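PDB 5ZIG: cellobiose 2-epimerase from Spirochaeta thermophila DSM 6192, which probably catalyses the reversible epimerization of cellobiose to 4-O-beta-D-glucopyranosyl-D-mannose, as a member of the N-acylglucosamine 2-epimerase family. Local coordinates for residues Ser114-Asn122 and Tyr164-Trp172. Sequence-based numbering, arbitrary orientation.
Sequences SRVKKLYGN and YYEAFTEDW
In the (alpha/alpha)6 barrel expected for this family, a two-residue antiparallel ladder, Lys117-Phe168 and then the non-hydrogen-bonded pair Lys118-Ala167, joins the start of helix 119-136 to segment 164-172, and illustrates how little sheet such a junction needs. Lys117 N to Phe168 O is 3.0 Å, and Phe168 N to Lys117 O 2.9 Å back. At Leu119 the chain is already helical: Leu119 N still reaches Glu166 O at 3.2 Å, while N-cap Lys118 offers its carbonyl to both Asn122 N and ND2. Lys117 CB lies over one face of the Trp172 indole, 3.8 Å from the six-membered ring's centroid, and Asn122 OD1 meets that ring's edge. Bent at chi2 (-57°) and beyond, Lys117 curls past the indole NE1; its NZ bonds to the Arg100 carbonyl and salt-bridges Asp96, with a weak bond to Glu170 O (3.3 Å). Leu119 CD1 touches both Phe168 CD1 (3.7 Å) and Trp172 CZ3. Replacing Trp172 by an alanine is likely to open a gap under Lys117 CB and to take from Leu119 CD1 and Asn122 the ring they rest against. Arg115 NH1 salt-bridges Glu170 OE2 (2.9 Å) from the syn side but 33° out of the carboxylate plane, in a bent bond. Strand 175-176 continues the sheet beyond 167-168, helix 139-156 packs against Asn122 and Trp172, and helix 191-208 borders Leu119 and Tyr164.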
loop_
_atom_site.group_PDB
_atom_site.type_symbol
_atom_site.label_atom_id
_atom_site.label_comp_id
_atom_site.label_asym_id
_atom_site.label_seq_id
_atom_site.Cartn_x
_atom_site.Cartn_y
_atom_site.Cartn_z
ATOM N N SER A 114 -1.962 -8.148 -20.424
ATOM C CA SER A 114 -2.636 -9.136 -19.590
ATOM C C SER A 114 -4.059 -8.641 -19.300
ATOM O O SER A 114 -4.258 -7.608 -18.652
ATOM C CB SER A 114 -1.848 -9.389 -18.312
ATOM O OG SER A 114 -2.621 -10.110 -17.370
ATOM N N ARG A 115 -5.051 -9.371 -19.801
ATOM C CA ARG A 115 -6.453 -8.962 -19.703
ATOM C C ARG A 115 -7.145 -9.508 -18.471
ATOM O O ARG A 115 -8.329 -9.230 -18.275
ATOM C CB ARG A 115 -7.248 -9.330 -20.983
ATOM C CG ARG A 115 -6.592 -8.947 -22.347
ATOM C CD ARG A 115 -7.397 -9.449 -23.621
ATOM N NE ARG A 115 -7.101 -8.639 -24.808
ATOM C CZ ARG A 115 -7.885 -7.664 -25.253
ATOM N NH1 ARG A 115 -8.957 -7.329 -24.561
ATOM N NH2 ARG A 115 -7.565 -6.991 -26.358
ATOM N N VAL A 116 -6.458 -10.306 -17.654
ATOM C CA VAL A 116 -7.048 -10.829 -16.422
ATOM C C VAL A 116 -7.375 -9.683 -15.462
ATOM O O VAL A 116 -6.680 -8.659 -15.421
ATOM C CB VAL A 116 -6.088 -11.859 -15.790
ATOM C CG1 VAL A 116 -6.287 -11.976 -14.289
ATOM C CG2 VAL A 116 -6.263 -13.223 -16.483
ATOM N N LYS A 117 -8.482 -9.844 -14.710
ATOM C CA LYS A 117 -8.947 -8.869 -13.721
ATOM C C LYS A 117 -8.543 -9.339 -12.327
ATOM O O LYS A 117 -9.227 -10.153 -11.706
ATOM C CB LYS A 117 -10.458 -8.689 -13.806
ATOM C CG LYS A 117 -10.956 -8.538 -15.199
ATOM C CD LYS A 117 -10.251 -7.356 -15.881
ATOM C CE LYS A 117 -11.205 -6.224 -16.171
ATOM N NZ LYS A 117 -12.111 -6.510 -17.336
ATOM N N LYS A 118 -7.436 -8.804 -11.826
ATOM C CA LYS A 118 -7.011 -9.102 -10.467
ATOM C C LYS A 118 -7.668 -8.118 -9.507
ATOM O O LYS A 118 -7.591 -6.901 -9.705
ATOM C CB LYS A 118 -5.488 -9.036 -10.350
ATOM C CG LYS A 118 -4.769 -9.941 -11.348
ATOM C CD LYS A 118 -3.374 -10.358 -10.862
ATOM C CE LYS A 118 -2.601 -11.131 -11.935
ATOM N NZ LYS A 118 -1.435 -11.861 -11.352
ATOM N N LEU A 119 -8.331 -8.652 -8.479
ATOM C CA LEU A 119 -8.971 -7.784 -7.499
ATOM C C LEU A 119 -7.948 -6.874 -6.834
ATOM O O LEU A 119 -8.237 -5.699 -6.564
ATOM C CB LEU A 119 -9.719 -8.620 -6.462
ATOM C CG LEU A 119 -11.126 -8.989 -6.948
ATOM C CD1 LEU A 119 -11.106 -9.909 -8.180
ATOM C CD2 LEU A 119 -11.907 -9.591 -5.823
ATOM N N TYR A 120 -6.742 -7.388 -6.614
ATOM C CA TYR A 120 -5.669 -6.559 -6.074
ATOM C C TYR A 120 -5.526 -5.279 -6.869
ATOM O O TYR A 120 -5.535 -4.181 -6.304
ATOM C CB TYR A 120 -4.365 -7.327 -6.073
ATOM C CG TYR A 120 -3.237 -6.578 -5.411
ATOM C CD1 TYR A 120 -2.412 -5.733 -6.145
ATOM C CD2 TYR A 120 -3.004 -6.709 -4.050
ATOM C CE1 TYR A 120 -1.381 -5.042 -5.540
ATOM C CE2 TYR A 120 -1.962 -6.024 -3.435
ATOM C CZ TYR A 120 -1.154 -5.195 -4.185
ATOM O OH TYR A 120 -0.119 -4.510 -3.574
ATOM N N GLY A 121 -5.402 -5.395 -8.187
ATOM C CA GLY A 121 -5.255 -4.203 -9.008
ATOM C C GLY A 121 -6.512 -3.373 -9.140
ATOM O O GLY A 121 -6.457 -2.142 -9.164
ATOM N N ASN A 122 -7.659 -4.038 -9.284
ATOM C CA ASN A 122 -8.914 -3.302 -9.322
ATOM C C ASN A 122 -9.180 -2.577 -8.000
ATOM O O ASN A 122 -9.768 -1.484 -8.003
ATOM C CB ASN A 122 -10.051 -4.263 -9.687
ATOM C CG ASN A 122 -10.090 -4.563 -11.185
ATOM O OD1 ASN A 122 -10.805 -3.909 -11.933
ATOM N ND2 ASN A 122 -9.286 -5.518 -11.626
ATOM N N TYR A 164 -12.996 -12.637 -0.773
ATOM C CA TYR A 164 -12.962 -12.363 -2.206
ATOM C C TYR A 164 -12.042 -13.349 -2.923
ATOM O O TYR A 164 -10.952 -13.669 -2.436
ATOM C CB TYR A 164 -12.473 -10.911 -2.538
ATOM C CG TYR A 164 -13.307 -9.812 -1.896
ATOM C CD1 TYR A 164 -14.193 -9.056 -2.663
ATOM C CD2 TYR A 164 -13.209 -9.530 -0.544
ATOM C CE1 TYR A 164 -14.970 -8.091 -2.100
ATOM C CE2 TYR A 164 -13.984 -8.538 0.034
ATOM C CZ TYR A 164 -14.868 -7.826 -0.757
ATOM O OH TYR A 164 -15.667 -6.839 -0.225
ATOM N N TYR A 165 -12.494 -13.824 -4.086
ATOM C CA TYR A 165 -11.609 -14.560 -4.977
ATOM C C TYR A 165 -10.461 -13.663 -5.423
ATOM O O TYR A 165 -10.612 -12.448 -5.572
ATOM C CB TYR A 165 -12.387 -15.071 -6.184
ATOM C CG TYR A 165 -13.476 -16.018 -5.762
ATOM C CD1 TYR A 165 -13.175 -17.329 -5.440
ATOM C CD2 TYR A 165 -14.802 -15.588 -5.620
ATOM C CE1 TYR A 165 -14.155 -18.202 -5.028
ATOM C CE2 TYR A 165 -15.783 -16.456 -5.199
ATOM C CZ TYR A 165 -15.452 -17.772 -4.916
ATOM O OH TYR A 165 -16.411 -18.675 -4.501
ATOM N N GLU A 166 -9.306 -14.283 -5.658
ATOM C CA GLU A 166 -8.108 -13.529 -6.008
ATOM C C GLU A 166 -8.270 -12.787 -7.328
ATOM O O GLU A 166 -7.908 -11.607 -7.439
ATOM C CB GLU A 166 -6.923 -14.490 -6.070
ATOM C CG GLU A 166 -5.577 -13.841 -6.339
ATOM C CD GLU A 166 -5.078 -13.012 -5.176
ATOM O OE1 GLU A 166 -5.525 -13.228 -4.035
ATOM O OE2 GLU A 166 -4.219 -12.150 -5.411
ATOM N N ALA A 167 -8.814 -13.456 -8.345
ATOM C CA ALA A 167 -8.766 -12.902 -9.689
ATOM C C ALA A 167 -9.832 -13.575 -10.546
ATOM O O ALA A 167 -10.376 -14.622 -10.185
ATOM C CB ALA A 167 -7.373 -13.075 -10.304
ATOM N N PHE A 168 -10.135 -12.942 -11.678
ATOM C CA PHE A 168 -11.131 -13.444 -12.608
ATOM C C PHE A 168 -10.626 -13.303 -14.036
ATOM O O PHE A 168 -9.750 -12.485 -14.341
ATOM C CB PHE A 168 -12.481 -12.712 -12.456
ATOM C CG PHE A 168 -13.245 -13.097 -11.230
ATOM C CD1 PHE A 168 -12.973 -12.492 -10.008
ATOM C CD2 PHE A 168 -14.232 -14.069 -11.293
ATOM C CE1 PHE A 168 -13.691 -12.852 -8.865
ATOM C CE2 PHE A 168 -14.939 -14.436 -10.162
ATOM C CZ PHE A 168 -14.661 -13.836 -8.944
ATOM N N THR A 169 -11.206 -14.129 -14.910
ATOM C CA THR A 169 -11.034 -14.002 -16.344
ATOM C C THR A 169 -11.550 -12.646 -16.820
ATOM O O THR A 169 -12.264 -11.929 -16.106
ATOM C CB THR A 169 -11.781 -15.120 -17.070
ATOM O OG1 THR A 169 -13.097 -15.254 -16.512
ATOM C CG2 THR A 169 -11.041 -16.448 -16.940
ATOM N N GLU A 170 -11.202 -12.314 -18.065
ATOM C CA GLU A 170 -11.495 -10.985 -18.586
ATOM C C GLU A 170 -12.977 -10.632 -18.431
ATOM O O GLU A 170 -13.316 -9.533 -17.970
ATOM C CB GLU A 170 -11.052 -10.892 -20.049
ATOM C CG GLU A 170 -11.304 -9.528 -20.664
ATOM C CD GLU A 170 -10.884 -9.447 -22.120
ATOM O OE1 GLU A 170 -10.466 -10.488 -22.680
ATOM O OE2 GLU A 170 -10.982 -8.341 -22.701
ATOM N N ASP A 171 -13.875 -11.575 -18.761
ATOM C CA ASP A 171 -15.313 -11.339 -18.715
ATOM C C ASP A 171 -15.897 -11.428 -17.310
ATOM O O ASP A 171 -17.124 -11.357 -17.167
ATOM C CB ASP A 171 -16.042 -12.323 -19.649
ATOM C CG ASP A 171 -15.790 -13.789 -19.288
ATOM O OD1 ASP A 171 -15.426 -14.085 -18.124
ATOM O OD2 ASP A 171 -15.966 -14.657 -20.167
ATOM N N TRP A 172 -15.055 -11.604 -16.286
ATOM C CA TRP A 172 -15.423 -11.685 -14.867
ATOM C C TRP A 172 -16.274 -12.912 -14.551
ATOM O O TRP A 172 -17.007 -12.924 -13.547
ATOM C CB TRP A 172 -16.153 -10.423 -14.390
ATOM C CG TRP A 172 -15.307 -9.185 -14.200
ATOM C CD1 TRP A 172 -15.136 -8.172 -15.096
ATOM C CD2 TRP A 172 -14.566 -8.806 -13.024
ATOM N NE1 TRP A 172 -14.321 -7.200 -14.566
ATOM C CE2 TRP A 172 -13.969 -7.557 -13.293
ATOM C CE3 TRP A 172 -14.369 -9.392 -11.768
ATOM C CZ2 TRP A 172 -13.162 -6.895 -12.364
ATOM C CZ3 TRP A 172 -13.560 -8.720 -10.835
ATOM C CH2 TRP A 172 -12.970 -7.495 -11.149
HETATM O O HOH W 1 -5.433 -10.079 -6.876
#